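Long-range contacts in 4-oxalocrotonate decarboxylase NahK (Pseudomonas putida, PDB 5D2K), which catalyses the metal-assisted decarboxylation of (3E)-2-oxohex-3-enedioate to 2-oxopent-4-enoate and carbon dioxide, a step in the breakdown of naphthalene: residues A[88-93]-A[165-170]; A[109-114]-A[148-153]; A[172-177]-A[262-267]; A[200-205]-A[242-247]. The protein carries 1 engineered substitution. All coordinates share one frame; numbering follows the deposited sequence. Where two conformers were deposited one is given.

Contact 1: A[88-93]-A[165-170]; sequences YGFLAD and ADNASS. With OOG (2-oxoadipic acid), chain D; EDO (1,2-ethanediol), chain H.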
loop_
_atom_site.group_PDB
_atom_site.type_symbol
_atom_site.label_atom_id
_atom_site.label_comp_id
_atom_site.label_asym_id
_atom_site.label_seq_id
_atom_site.Cartn_x
_atom_site.Cartn_y
_atom_site.Cartn_z
ATOM N N TYR A 88 7.458 -1.954 -0.134
ATOM C CA TYR A 88 6.594 -1.296 -1.096
ATOM C C TYR A 88 5.878 -2.341 -1.959
ATOM O O TYR A 88 6.255 -3.511 -1.975
ATOM C CB TYR A 88 7.373 -0.302 -1.975
ATOM C CG TYR A 88 8.354 -0.915 -2.965
ATOM C CD1 TYR A 88 7.924 -1.433 -4.183
ATOM C CD2 TYR A 88 9.717 -0.964 -2.674
ATOM C CE1 TYR A 88 8.831 -1.983 -5.084
ATOM C CE2 TYR A 88 10.627 -1.501 -3.563
ATOM C CZ TYR A 88 10.182 -2.018 -4.765
ATOM O OH TYR A 88 11.086 -2.567 -5.655
ATOM N N GLY A 89 4.836 -1.894 -2.650
ATOM C CA GLY A 89 4.150 -2.698 -3.650
ATOM C C GLY A 89 3.544 -1.765 -4.681
ATOM O O GLY A 89 3.686 -0.542 -4.578
ATOM N N PHE A 90 2.882 -2.327 -5.688
ATOM C CA PHE A 90 2.292 -1.513 -6.750
ATOM C C PHE A 90 0.766 -1.522 -6.704
ATOM O O PHE A 90 0.157 -2.406 -6.088
ATOM C CB PHE A 90 2.768 -2.004 -8.129
ATOM C CG PHE A 90 2.236 -3.366 -8.498
ATOM C CD1 PHE A 90 0.992 -3.502 -9.108
ATOM C CD2 PHE A 90 2.961 -4.510 -8.204
ATOM C CE1 PHE A 90 0.488 -4.759 -9.426
ATOM C CE2 PHE A 90 2.473 -5.760 -8.519
ATOM C CZ PHE A 90 1.228 -5.889 -9.130
ATOM N N LEU A 91 0.158 -0.543 -7.372
ATOM C CA LEU A 91 -1.299 -0.417 -7.441
ATOM C C LEU A 91 -1.788 -0.542 -8.885
ATOM O O LEU A 91 -1.386 0.239 -9.762
ATOM C CB LEU A 91 -1.743 0.928 -6.847
ATOM C CG LEU A 91 -1.265 1.198 -5.420
ATOM C CD1 LEU A 91 -1.591 2.638 -5.035
ATOM C CD2 LEU A 91 -1.924 0.238 -4.438
ATOM N N ALA A 92 -2.636 -1.535 -9.146
ATOM C CA ALA A 92 -3.240 -1.692 -10.468
ATOM C C ALA A 92 -4.520 -0.871 -10.596
ATOM O O ALA A 92 -5.195 -0.579 -9.587
ATOM C CB ALA A 92 -3.527 -3.161 -10.746
ATOM N N ASP A 93 -4.882 -0.514 -11.826
ATOM C CA ASP A 93 -6.018 0.385 -12.003
ATOM C C ASP A 93 -7.331 -0.159 -11.416
ATOM O O ASP A 93 -8.082 0.606 -10.806
ATOM C CB ASP A 93 -6.197 0.792 -13.486
ATOM C CG ASP A 93 -6.183 -0.371 -14.480
ATOM O OD1 ASP A 93 -6.346 -1.561 -14.127
ATOM O OD2 ASP A 93 -6.046 -0.039 -15.681
ATOM N N ALA A 165 6.355 -10.646 -1.672
ATOM C CA ALA A 165 6.025 -11.452 -2.840
ATOM C C ALA A 165 4.538 -11.345 -3.206
ATOM O O ALA A 165 4.179 -11.463 -4.380
ATOM C CB ALA A 165 6.406 -12.919 -2.593
ATOM N N ASP A 166 3.700 -11.142 -2.185
ATOM C CA ASP A 166 2.250 -10.935 -2.320
ATOM C C ASP A 166 1.886 -9.447 -2.507
ATOM O O ASP A 166 0.788 -9.001 -2.148
ATOM C CB ASP A 166 1.551 -11.523 -1.076
ATOM C CG ASP A 166 0.027 -11.521 -1.165
ATOM O OD1 ASP A 166 -0.530 -11.761 -2.250
ATOM O OD2 ASP A 166 -0.612 -11.284 -0.113
ATOM N N ASN A 167 2.813 -8.684 -3.083
ATOM C CA ASN A 167 2.577 -7.278 -3.391
ATOM C C ASN A 167 2.078 -6.478 -2.183
ATOM O O ASN A 167 1.191 -5.632 -2.297
ATOM C CB ASN A 167 1.587 -7.144 -4.552
ATOM C CG ASN A 167 1.571 -5.740 -5.124
ATOM O OD1 ASN A 167 2.586 -5.046 -5.078
ATOM N ND2 ASN A 167 0.425 -5.308 -5.636
ATOM N N ALA A 168 2.669 -6.762 -1.029
ATOM C CA ALA A 168 2.357 -6.047 0.212
ATOM C C ALA A 168 0.848 -6.008 0.504
ATOM O O ALA A 168 0.337 -5.019 1.016
ATOM C CB ALA A 168 2.934 -4.634 0.160
ATOM N N SER A 169 0.155 -7.107 0.193
ATOM C CA SER A 169 -1.262 -7.298 0.552
ATOM C C SER A 169 -2.222 -6.329 -0.152
ATOM O O SER A 169 -3.374 -6.173 0.260
ATOM C CB SER A 169 -1.451 -7.179 2.072
ATOM O OG SER A 169 -0.532 -8.007 2.783
ATOM N N SER A 170 -1.767 -5.696 -1.225
ATOM C CA SER A 170 -2.591 -4.690 -1.887
ATOM C C SER A 170 -3.810 -5.306 -2.562
ATOM O O SER A 170 -3.735 -6.418 -3.101
ATOM C CB SER A 170 -1.765 -3.935 -2.927
ATOM O OG SER A 170 -0.609 -3.350 -2.345
HETATM C C2 OOG D . 1.004 -5.225 4.570
HETATM C C3 OOG D . 0.512 -3.904 4.004
HETATM C C4 OOG D . 1.110 -2.738 4.762
HETATM C C6 OOG D . 0.579 -0.242 5.299
HETATM O O4 OOG D . 0.031 0.837 4.974
HETATM O O3 OOG D . 1.204 -0.343 6.385
HETATM C C5 OOG D . 0.460 -1.428 4.375
HETATM C C1 OOG D . -0.006 -5.778 5.555
HETATM O O1 OOG D . -0.595 -6.876 5.331
HETATM O O2 OOG D . -0.251 -5.135 6.610
HETATM O O5 OOG D . -0.159 -1.282 3.344
HETATM C C1 EDO H . 14.060 -3.586 -3.539
HETATM O O1 EDO H . 13.655 -2.568 -4.481
HETATM C C2 EDO H . 14.110 -3.032 -2.117
HETATM O O2 EDO H . 14.898 -3.901 -1.282
#
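A Schellman motif that ends helix 160-165 presents Asn167 to the edge of strand 87-92, where its side-chain amide grips the backbone of Phe90 at both polar groups. The evidence is a pair of hydrogen bonds. Phe90 N donates to Asn167 OD1 at 2.8 Å, lying in the carbonyl plane on a lone pair, and Asn167 ND2 returns a bond to Phe90 O at 2.9 Å with an N-H...O angle of 160°. The amide thus does for Phe90 what a neighbouring strand would do, and the two bonds fix its rotation. Reach comes from the first torsion of Asn167, which sets CG anti to the backbone N (chi1 -166°) and extends the amide toward the strand.

The same amide also lies over one face of the Phe90 ring: Asn167 ND2 sits 3.5 Å above the ring plane, over its centre, with the amide and ring planes 25° apart. Beside it, Gly89 CA comes within 3.2 Å of Asn167 OD1, and a side chain at Gly89 would run into that oxygen. Ser170 OG, 2.9 Å from Asn167 O, donates to that carbonyl, which also accepts from Ser170 N; the turn is therefore tied from within.

Beyond the turn, Ser169 OG donates to O1 of the bound 2-oxoadipic acid at 2.8 Å, while Ala168 O receives Lys69 NZ, itself a ligand-binding residue. The arrangement is that of a Schellman-capped helix end whose following loop lines the 2-oxoadipic acid pocket, pinned to a strand by an asparagine mimicking backbone.

Contact 2: A[109-114]-A[148-153]; sequences IHPKIE and VIDSRY. With MG (magnesium ion), chain C; OOG (2-oxoadipic acid), chain D.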
loop_
_atom_site.group_PDB
_atom_site.type_symbol
_atom_site.label_atom_id
_atom_site.label_comp_id
_atom_site.label_asym_id
_atom_site.label_seq_id
_atom_site.Cartn_x
_atom_site.Cartn_y
_atom_site.Cartn_z
ATOM N N ILE A 109 -10.755 -11.734 0.542
ATOM C CA ILE A 109 -10.554 -12.916 1.379
ATOM C C ILE A 109 -10.850 -12.618 2.847
ATOM O O ILE A 109 -11.705 -13.267 3.468
ATOM C CB ILE A 109 -9.116 -13.441 1.233
ATOM C CG1 ILE A 109 -8.854 -13.861 -0.218
ATOM C CG2 ILE A 109 -8.872 -14.617 2.171
ATOM C CD1 ILE A 109 -7.380 -13.931 -0.583
ATOM N N HIS A 110 -10.147 -11.632 3.401
ATOM C CA HIS A 110 -10.333 -11.211 4.792
ATOM C C HIS A 110 -9.839 -9.771 4.943
ATOM O O HIS A 110 -8.812 -9.512 5.592
ATOM C CB HIS A 110 -9.608 -12.152 5.777
ATOM C CG HIS A 110 -8.242 -12.594 5.332
ATOM N ND1 HIS A 110 -7.662 -13.763 5.781
ATOM C CD2 HIS A 110 -7.338 -12.028 4.492
ATOM C CE1 HIS A 110 -6.465 -13.899 5.239
ATOM N NE2 HIS A 110 -6.248 -12.863 4.448
ATOM N N PRO A 111 -10.569 -8.829 4.336
ATOM C CA PRO A 111 -10.072 -7.462 4.156
ATOM C C PRO A 111 -10.082 -6.595 5.408
ATOM O O PRO A 111 -10.897 -6.778 6.317
ATOM C CB PRO A 111 -11.037 -6.881 3.118
ATOM C CG PRO A 111 -12.320 -7.614 3.374
ATOM C CD PRO A 111 -11.871 -9.022 3.671
ATOM N N LYS A 112 -9.136 -5.658 5.423
ATOM C CA LYS A 112 -9.022 -4.639 6.457
ATOM C C LYS A 112 -8.839 -3.289 5.785
ATOM O O LYS A 112 -8.334 -3.229 4.662
ATOM C CB LYS A 112 -7.826 -4.891 7.378
ATOM C CG LYS A 112 -7.803 -6.225 8.100
ATOM C CD LYS A 112 -6.548 -6.299 8.970
ATOM C CE LYS A 112 -6.349 -7.688 9.557
ATOM N NZ LYS A 112 -7.466 -8.064 10.459
ATOM N N ILE A 113 -9.214 -2.212 6.471
ATOM C CA ILE A 113 -8.948 -0.875 5.939
ATOM C C ILE A 113 -7.915 -0.128 6.771
ATOM O O ILE A 113 -7.804 -0.340 7.978
ATOM C CB ILE A 113 -10.212 0.005 5.834
ATOM C CG1 ILE A 113 -10.900 0.147 7.194
ATOM C CG2 ILE A 113 -11.164 -0.540 4.774
ATOM C CD1 ILE A 113 -11.854 1.328 7.241
ATOM N N GLU A 114 -7.177 0.743 6.087
ATOM C CA GLU A 114 -6.148 1.612 6.671
ATOM C C GLU A 114 -6.373 3.040 6.202
ATOM O O GLU A 114 -6.673 3.271 5.029
ATOM C CB GLU A 114 -4.729 1.186 6.235
ATOM C CG GLU A 114 -4.378 -0.271 6.408
ATOM C CD GLU A 114 -3.000 -0.627 5.842
ATOM O OE1 GLU A 114 -2.667 -0.236 4.702
ATOM O OE2 GLU A 114 -2.251 -1.329 6.537
ATOM N N VAL A 148 -7.650 -0.674 1.208
ATOM C CA VAL A 148 -8.167 -1.975 1.617
ATOM C C VAL A 148 -7.041 -2.966 1.415
ATOM O O VAL A 148 -6.619 -3.188 0.274
ATOM C CB VAL A 148 -9.405 -2.406 0.817
ATOM C CG1 VAL A 148 -9.958 -3.726 1.387
ATOM C CG2 VAL A 148 -10.472 -1.318 0.850
ATOM N N ILE A 149 -6.535 -3.538 2.507
ATOM C CA ILE A 149 -5.508 -4.568 2.386
ATOM C C ILE A 149 -6.119 -5.933 2.616
ATOM O O ILE A 149 -7.133 -6.068 3.305
ATOM C CB ILE A 149 -4.330 -4.354 3.351
ATOM C CG1 ILE A 149 -4.819 -4.203 4.790
ATOM C CG2 ILE A 149 -3.473 -3.167 2.891
ATOM C CD1 ILE A 149 -3.678 -4.257 5.821
ATOM N N ASP A 150 -5.513 -6.940 2.007
ATOM C CA ASP A 150 -6.109 -8.271 1.997
ATOM C C ASP A 150 -5.030 -9.291 1.683
ATOM O O ASP A 150 -4.888 -9.741 0.540
ATOM C CB ASP A 150 -7.255 -8.322 0.973
ATOM C CG ASP A 150 -8.128 -9.551 1.119
ATOM O OD1 ASP A 150 -8.295 -10.025 2.255
ATOM O OD2 ASP A 150 -8.655 -10.039 0.095
ATOM N N SER A 151 -4.248 -9.653 2.695
ATOM C CA SER A 151 -3.167 -10.610 2.491
ATOM C C SER A 151 -3.703 -11.920 1.947
ATOM O O SER A 151 -4.722 -12.418 2.424
ATOM C CB SER A 151 -2.425 -10.867 3.802
ATOM O OG SER A 151 -1.423 -11.866 3.628
ATOM N N ARG A 152 -3.023 -12.472 0.953
ATOM C CA ARG A 152 -3.435 -13.766 0.425
ATOM C C ARG A 152 -2.946 -14.920 1.317
ATOM O O ARG A 152 -3.218 -16.075 1.021
ATOM C CB ARG A 152 -2.945 -13.932 -1.025
ATOM C CG ARG A 152 -3.962 -13.436 -2.083
ATOM C CD ARG A 152 -4.385 -11.959 -1.884
ATOM N NE ARG A 152 -3.249 -11.053 -2.056
ATOM C CZ ARG A 152 -3.348 -9.760 -2.363
ATOM N NH1 ARG A 152 -2.235 -9.032 -2.490
ATOM N NH2 ARG A 152 -4.536 -9.188 -2.561
ATOM N N TYR A 153 -2.254 -14.616 2.413
ATOM C CA TYR A 153 -1.821 -15.674 3.329
ATOM C C TYR A 153 -2.838 -15.889 4.429
ATOM O O TYR A 153 -3.462 -14.942 4.900
ATOM C CB TYR A 153 -0.443 -15.352 3.916
ATOM C CG TYR A 153 0.581 -15.191 2.826
ATOM C CD1 TYR A 153 0.921 -16.257 2.004
ATOM C CD2 TYR A 153 1.173 -13.960 2.595
ATOM C CE1 TYR A 153 1.843 -16.103 0.985
ATOM C CE2 TYR A 153 2.088 -13.788 1.583
ATOM C CZ TYR A 153 2.422 -14.863 0.783
ATOM O OH TYR A 153 3.341 -14.669 -0.213
HETATM MG MG MG C . -1.282 0.606 3.361
HETATM C C2 OOG D . 1.004 -5.225 4.570
HETATM C C3 OOG D . 0.512 -3.904 4.004
HETATM C C4 OOG D . 1.110 -2.738 4.762
HETATM C C6 OOG D . 0.579 -0.242 5.299
HETATM O O4 OOG D . 0.031 0.837 4.974
HETATM O O3 OOG D . 1.204 -0.343 6.385
HETATM C C5 OOG D . 0.460 -1.428 4.375
HETATM C C1 OOG D . -0.006 -5.778 5.555
HETATM O O1 OOG D . -0.595 -6.876 5.331
HETATM O O2 OOG D . -0.251 -5.135 6.610
HETATM O O5 OOG D . -0.159 -1.282 3.344
HETATM O O HOH W 1 0.132 1.603 2.190
#
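Asp150 meets the loop before strand 112-121 with its carboxylate, and its side chain can be followed outward. CB leaves the backbone just past strand 139-149, with CG anti to the backbone N (chi1 -167°), which aims the carboxylate at two successive amides. OD1 accepts from His110 N at 2.7 Å through its syn lone pair; OD2 accepts from Ile109 N, also at 2.7 Å, on its syn side and nearly straight at 172°. With both oxygens engaged, the carboxylate is held against rotation. Without this carboxylate, as with an alanine here, the amides of Ile109 and His110 are likely to lose their acceptors and residues 109-111 to shift.

The imidazole of His110 stands almost perpendicular to that carboxylate, their planes 86° apart. Its NE2 donates to Ser151 O at 2.6 Å, the acceptor a little out of the ring plane, while CE1 faces Tyr153 O at the ring edge. Farther along, Lys112 and Ile149 form a hydrogen-bonded antiparallel pair, and Ile113 with Val148 the adjoining non-hydrogen-bonded pair, one step nearer Glu114.

There Glu114 OE1 binds magnesium at 2.1 Å, alongside Glu116, Glu147, a water and O4 and O5 of 2-oxoadipic acid. Ile149 CD1 lies across the same carboxylate, 3.3 Å from Glu114 OE2, and that oxygen has its salt bridge with Lys77. The chemistry implies a division of labour: one carboxylate fastens backbone amides at the strand entrance, while the other, probably polarised by magnesium and Lys77, belongs to the ligand site.

Contact 3: A[172-177]-A[262-267]; sequences RFITGG and GSVSAR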
loop_
_atom_site.group_PDB
_atom_site.type_symbol
_atom_site.label_atom_id
_atom_site.label_comp_id
_atom_site.label_asym_id
_atom_site.label_seq_id
_atom_site.Cartn_x
_atom_site.Cartn_y
_atom_site.Cartn_z
ATOM N N ARG A 172 -7.346 -2.974 -2.870
ATOM C CA ARG A 172 -8.189 -1.833 -3.253
ATOM C C ARG A 172 -7.678 -0.564 -2.607
ATOM O O ARG A 172 -6.997 -0.622 -1.586
ATOM C CB ARG A 172 -9.656 -2.009 -2.831
ATOM C CG ARG A 172 -10.365 -3.275 -3.345
ATOM C CD ARG A 172 -10.761 -3.177 -4.816
ATOM N NE ARG A 172 -11.510 -4.375 -5.223
ATOM C CZ ARG A 172 -10.960 -5.475 -5.725
ATOM N NH1 ARG A 172 -9.645 -5.554 -5.911
ATOM N NH2 ARG A 172 -11.733 -6.511 -6.041
ATOM N N PHE A 173 -8.020 0.578 -3.197
ATOM C CA PHE A 173 -7.793 1.850 -2.518
ATOM C C PHE A 173 -8.896 2.823 -2.904
ATOM O O PHE A 173 -9.413 2.791 -4.020
ATOM C CB PHE A 173 -6.396 2.418 -2.831
ATOM C CG PHE A 173 -6.198 2.857 -4.258
ATOM C CD1 PHE A 173 -5.772 1.958 -5.236
ATOM C CD2 PHE A 173 -6.417 4.180 -4.625
ATOM C CE1 PHE A 173 -5.587 2.376 -6.552
ATOM C CE2 PHE A 173 -6.233 4.603 -5.933
ATOM C CZ PHE A 173 -5.818 3.707 -6.902
ATOM N N ILE A 174 -9.257 3.672 -1.946
ATOM C CA ILE A 174 -10.366 4.619 -2.091
ATOM C C ILE A 174 -9.862 6.047 -1.888
ATOM O O ILE A 174 -9.412 6.388 -0.796
ATOM C CB ILE A 174 -11.493 4.344 -1.057
ATOM C CG1 ILE A 174 -11.828 2.850 -0.976
ATOM C CG2 ILE A 174 -12.733 5.186 -1.373
ATOM C CD1 ILE A 174 -12.283 2.374 0.414
ATOM N N THR A 175 -9.932 6.884 -2.919
ATOM C CA THR A 175 -9.520 8.281 -2.771
ATOM C C THR A 175 -10.742 9.143 -2.493
ATOM O O THR A 175 -11.863 8.809 -2.905
ATOM C CB THR A 175 -8.794 8.826 -4.018
ATOM O OG1 THR A 175 -9.668 8.771 -5.153
ATOM C CG2 THR A 175 -7.517 8.032 -4.302
ATOM N N GLY A 176 -10.550 10.244 -1.781
ATOM C CA GLY A 176 -11.671 11.118 -1.511
ATOM C C GLY A 176 -11.263 12.387 -0.797
ATOM O O GLY A 176 -10.087 12.749 -0.791
ATOM N N GLY A 177 -12.246 13.059 -0.207
ATOM C CA GLY A 177 -12.025 14.322 0.474
ATOM C C GLY A 177 -11.473 15.391 -0.452
ATOM O O GLY A 177 -11.713 15.380 -1.657
ATOM N N GLY A 262 -11.874 17.304 4.571
ATOM C CA GLY A 262 -13.092 16.544 4.325
ATOM C C GLY A 262 -12.983 15.090 4.752
ATOM O O GLY A 262 -12.283 14.761 5.707
ATOM N N SER A 263 -13.676 14.208 4.041
ATOM C CA SER A 263 -13.719 12.812 4.442
ATOM C C SER A 263 -13.750 11.877 3.248
ATOM O O SER A 263 -14.140 12.273 2.157
ATOM C CB SER A 263 -14.938 12.538 5.333
ATOM O OG SER A 263 -16.140 12.822 4.640
ATOM N N VAL A 264 -13.322 10.639 3.486
ATOM C CA VAL A 264 -13.385 9.547 2.517
ATOM C C VAL A 264 -14.349 8.498 3.047
ATOM O O VAL A 264 -14.250 8.104 4.209
ATOM C CB VAL A 264 -11.995 8.902 2.291
ATOM C CG1 VAL A 264 -12.072 7.788 1.250
ATOM C CG2 VAL A 264 -10.970 9.958 1.893
ATOM N N SER A 265 -15.290 8.038 2.226
ATOM C CA SER A 265 -16.298 7.077 2.678
ATOM C C SER A 265 -16.405 5.898 1.724
ATOM O O SER A 265 -16.056 6.016 0.547
ATOM C CB SER A 265 -17.676 7.742 2.808
ATOM O OG SER A 265 -17.693 8.777 3.773
ATOM N N ALA A 266 -16.920 4.782 2.223
ATOM C CA ALA A 266 -17.189 3.614 1.399
ATOM C C ALA A 266 -18.150 2.706 2.127
ATOM O O ALA A 266 -18.285 2.783 3.356
ATOM C CB ALA A 266 -15.907 2.868 1.061
ATOM N N ARG A 267 -18.835 1.859 1.373
ATOM C CA ARG A 267 -19.622 0.822 2.006
ATOM C C ARG A 267 -19.292 -0.516 1.384
ATOM O O ARG A 267 -18.766 -0.592 0.271
ATOM C CB ARG A 267 -21.120 1.119 1.921
ATOM C CG ARG A 267 -21.717 1.159 0.543
ATOM C CD ARG A 267 -23.242 1.228 0.692
ATOM N NE ARG A 267 -23.938 1.276 -0.587
ATOM C CZ ARG A 267 -24.531 0.233 -1.154
ATOM N NH1 ARG A 267 -25.139 0.374 -2.322
ATOM N NH2 ARG A 267 -24.514 -0.948 -0.562
#
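This is apolar packing between two sheets of the fumarylacetoacetate hydrolase-type fold: strand 170-175, in the sheet of strands 112-121 and 139-149, passes over strand 263-268, in the sheet of 191-196, 199-205 and 253-258. Their local axes approach to 7.3 Å and make an angle of 134°, a separation too wide for paired strands and consistent with side chains filling the interface. Ile174, Val264 and Ala266 all point into it, whereas Thr175, Ser263 and Ser265 turn away.

Val264 carries the middle. Its CG1, anti to the backbone N (chi1 -178°), rests 3.8 Å from Ile174 CG2 and also lies near Ile174 O. The other branch, CG2, comes to 3.6 Å from Gly176 C, lying against the bare backbone. A side chain at Gly176 would crowd this methyl, so the glycine lets the chains close to 4.7 Å between the CA atoms of Gly176 and Val264. Cutting Val264 back to an alanine is likely to open a gap beside Gly176 and leave Ile174 CG2 without the methyl it packs on.

Around them, Pro144 and Val146 of strand 139-149 also press on Val264 and extend the packing. Separately, Asp99 OD1 accepts a hydrogen bond from Ser265 N. At the Ala266 end, the isoleucine's longer branch completes the interface: Ile174 CD1 touches Ala266 CB at 3.7 Å.

Contact 4: A[200-205]-A[242-247]; sequences VVELGA and ITAAVP
The touching parts of 200-205 and 242-247 run nearly antiparallel, their end-to-end directions 169° apart, yet they diverge, from 5.9 Å between the CA atoms of Gly204 and Thr243 to 8.1 Å between those of Val201 and Val246, and the two backbones are not bonded directly to each other. Strand 199-205 itself carries a classic beta bulge, where Val201 and Glu202 both face Met194.

Glu202 points toward the opposing segment, its side chain crossing that of Val246 at a slant. Its CB meets Thr243 OG1, and its CG packs 3.6 Å from Val246 CG2, which Val201 CG2 also approaches, at 4.2 Å. The bend at chi2 (-69°) brings the carboxylate near Ala244, and two waters bridge it to the backbone. One donates to Glu202 OE1 and accepts from Ala244 N; the other donates both to Glu202 OE2 and to Ala245 O.

Thr243 CG2 lies 3.3 Å from Leu203 O, and Ile242 CG2 reaches Ala205 O at 3.2 Å. Gly204 passes over these two methyls, where a CB would collide with Ile242 CG2 and crowd Thr243 CG2. The seam thus rests on methyl contacts with backbone carbonyls and a little apolar packing, while the Glu202 carboxylate meets the opposing backbone through two waters, which probably solvate its charge.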
loop_
_atom_site.group_PDB
_atom_site.type_symbol
_atom_site.label_atom_id
_atom_site.label_comp_id
_atom_site.label_asym_id
_atom_site.label_seq_id
_atom_site.Cartn_x
_atom_site.Cartn_y
_atom_site.Cartn_z
ATOM N N VAL A 200 -16.183 6.092 16.116
ATOM C CA VAL A 200 -14.737 6.182 15.997
ATOM C C VAL A 200 -14.097 4.860 16.405
ATOM O O VAL A 200 -14.424 4.307 17.462
ATOM C CB VAL A 200 -14.179 7.333 16.860
ATOM C CG1 VAL A 200 -12.648 7.311 16.882
ATOM C CG2 VAL A 200 -14.696 8.666 16.344
ATOM N N VAL A 201 -13.212 4.327 15.564
ATOM C CA VAL A 201 -12.514 3.090 15.910
ATOM C C VAL A 201 -10.983 3.222 15.932
ATOM O O VAL A 201 -10.307 2.454 16.618
ATOM C CB VAL A 201 -12.912 1.923 14.967
ATOM C CG1 VAL A 201 -14.381 1.562 15.178
ATOM C CG2 VAL A 201 -12.632 2.263 13.502
ATOM N N GLU A 202 -10.437 4.183 15.189
ATOM C CA GLU A 202 -8.994 4.445 15.181
ATOM C C GLU A 202 -8.749 5.904 14.853
ATOM O O GLU A 202 -9.568 6.536 14.189
ATOM C CB GLU A 202 -8.250 3.581 14.143
ATOM C CG GLU A 202 -8.305 2.064 14.356
ATOM C CD GLU A 202 -7.525 1.583 15.573
ATOM O OE1 GLU A 202 -6.719 2.359 16.132
ATOM O OE2 GLU A 202 -7.717 0.413 15.964
ATOM N N LEU A 203 -7.619 6.436 15.302
ATOM C CA LEU A 203 -7.201 7.766 14.877
ATOM C C LEU A 203 -5.681 7.884 14.968
ATOM O O LEU A 203 -5.012 7.066 15.606
ATOM C CB LEU A 203 -7.904 8.863 15.698
ATOM C CG LEU A 203 -8.013 8.789 17.221
ATOM C CD1 LEU A 203 -6.649 8.925 17.894
ATOM C CD2 LEU A 203 -8.967 9.897 17.686
ATOM N N GLY A 204 -5.135 8.899 14.309
ATOM C CA GLY A 204 -3.700 9.111 14.324
ATOM C C GLY A 204 -3.322 10.372 13.573
ATOM O O GLY A 204 -4.183 11.103 13.068
ATOM N N ALA A 205 -2.025 10.637 13.511
ATOM C CA ALA A 205 -1.536 11.785 12.769
ATOM C C ALA A 205 -0.524 11.336 11.728
ATOM O O ALA A 205 0.081 10.265 11.854
ATOM C CB ALA A 205 -0.921 12.817 13.708
ATOM N N ILE A 242 -1.662 5.084 8.723
ATOM C CA ILE A 242 -1.390 5.968 9.844
ATOM C C ILE A 242 -1.760 5.245 11.141
ATOM O O ILE A 242 -1.102 5.412 12.172
ATOM C CB ILE A 242 -2.130 7.304 9.670
ATOM C CG1 ILE A 242 -1.450 8.110 8.552
ATOM C CG2 ILE A 242 -2.108 8.119 10.960
ATOM C CD1 ILE A 242 -2.252 9.272 7.985
ATOM N N THR A 243 -2.774 4.389 11.068
ATOM C CA THR A 243 -3.223 3.637 12.235
ATOM C C THR A 243 -3.225 2.147 11.962
ATOM O O THR A 243 -2.969 1.707 10.841
ATOM C CB THR A 243 -4.647 4.023 12.655
ATOM O OG1 THR A 243 -5.584 3.444 11.740
ATOM C CG2 THR A 243 -4.829 5.526 12.678
ATOM N N ALA A 244 -3.559 1.369 12.987
ATOM C CA ALA A 244 -3.791 -0.048 12.801
ATOM C C ALA A 244 -4.950 -0.259 11.831
ATOM O O ALA A 244 -5.889 0.537 11.770
ATOM C CB ALA A 244 -4.077 -0.724 14.135
ATOM N N ALA A 245 -4.863 -1.337 11.073
ATOM C CA ALA A 245 -5.897 -1.716 10.120
ATOM C C ALA A 245 -7.113 -2.328 10.832
ATOM O O ALA A 245 -6.979 -2.954 11.888
ATOM C CB ALA A 245 -5.320 -2.679 9.105
ATOM N N VAL A 246 -8.295 -2.127 10.255
ATOM C CA VAL A 246 -9.561 -2.535 10.865
ATOM C C VAL A 246 -10.329 -3.452 9.916
ATOM O O VAL A 246 -10.518 -3.116 8.753
ATOM C CB VAL A 246 -10.407 -1.307 11.208
ATOM C CG1 VAL A 246 -11.828 -1.693 11.604
ATOM C CG2 VAL A 246 -9.722 -0.476 12.306
ATOM N N PRO A 247 -10.780 -4.619 10.405
ATOM C CA PRO A 247 -11.505 -5.533 9.513
ATOM C C PRO A 247 -12.839 -4.946 9.010
ATOM O O PRO A 247 -13.498 -4.155 9.703
ATOM C CB PRO A 247 -11.736 -6.774 10.388
ATOM C CG PRO A 247 -11.620 -6.293 11.787
ATOM C CD PRO A 247 -10.666 -5.137 11.781
HETATM O O HOH W 2 -3.488 2.366 15.801
HETATM O O HOH W 3 -7.481 -2.281 14.818
#

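How the contacts relate
Contacts 1 and 2 lie closest to the 2-oxoadipic acid, with centres 11 Å apart; contact 2 is nested within the chain loop closed by contact 1. They are joined by the Asp166-Arg152 salt bridge. Contact 3 follows along the chain, with contact 4 inside its loop; these two do not touch, although their centres are 14 Å apart. Both link the sheet of strands 112-121, 139-149 and 170-175 to that of 199-205 and 263-268. Strands 139-149 and 170-175, neighbours in the first sheet, connect contacts 2 and 3, and strands 112-121 and 246-247 connect contacts 2 and 4. Contact 2 therefore joins the ligand and metal site to the sheet-to-sheet packing.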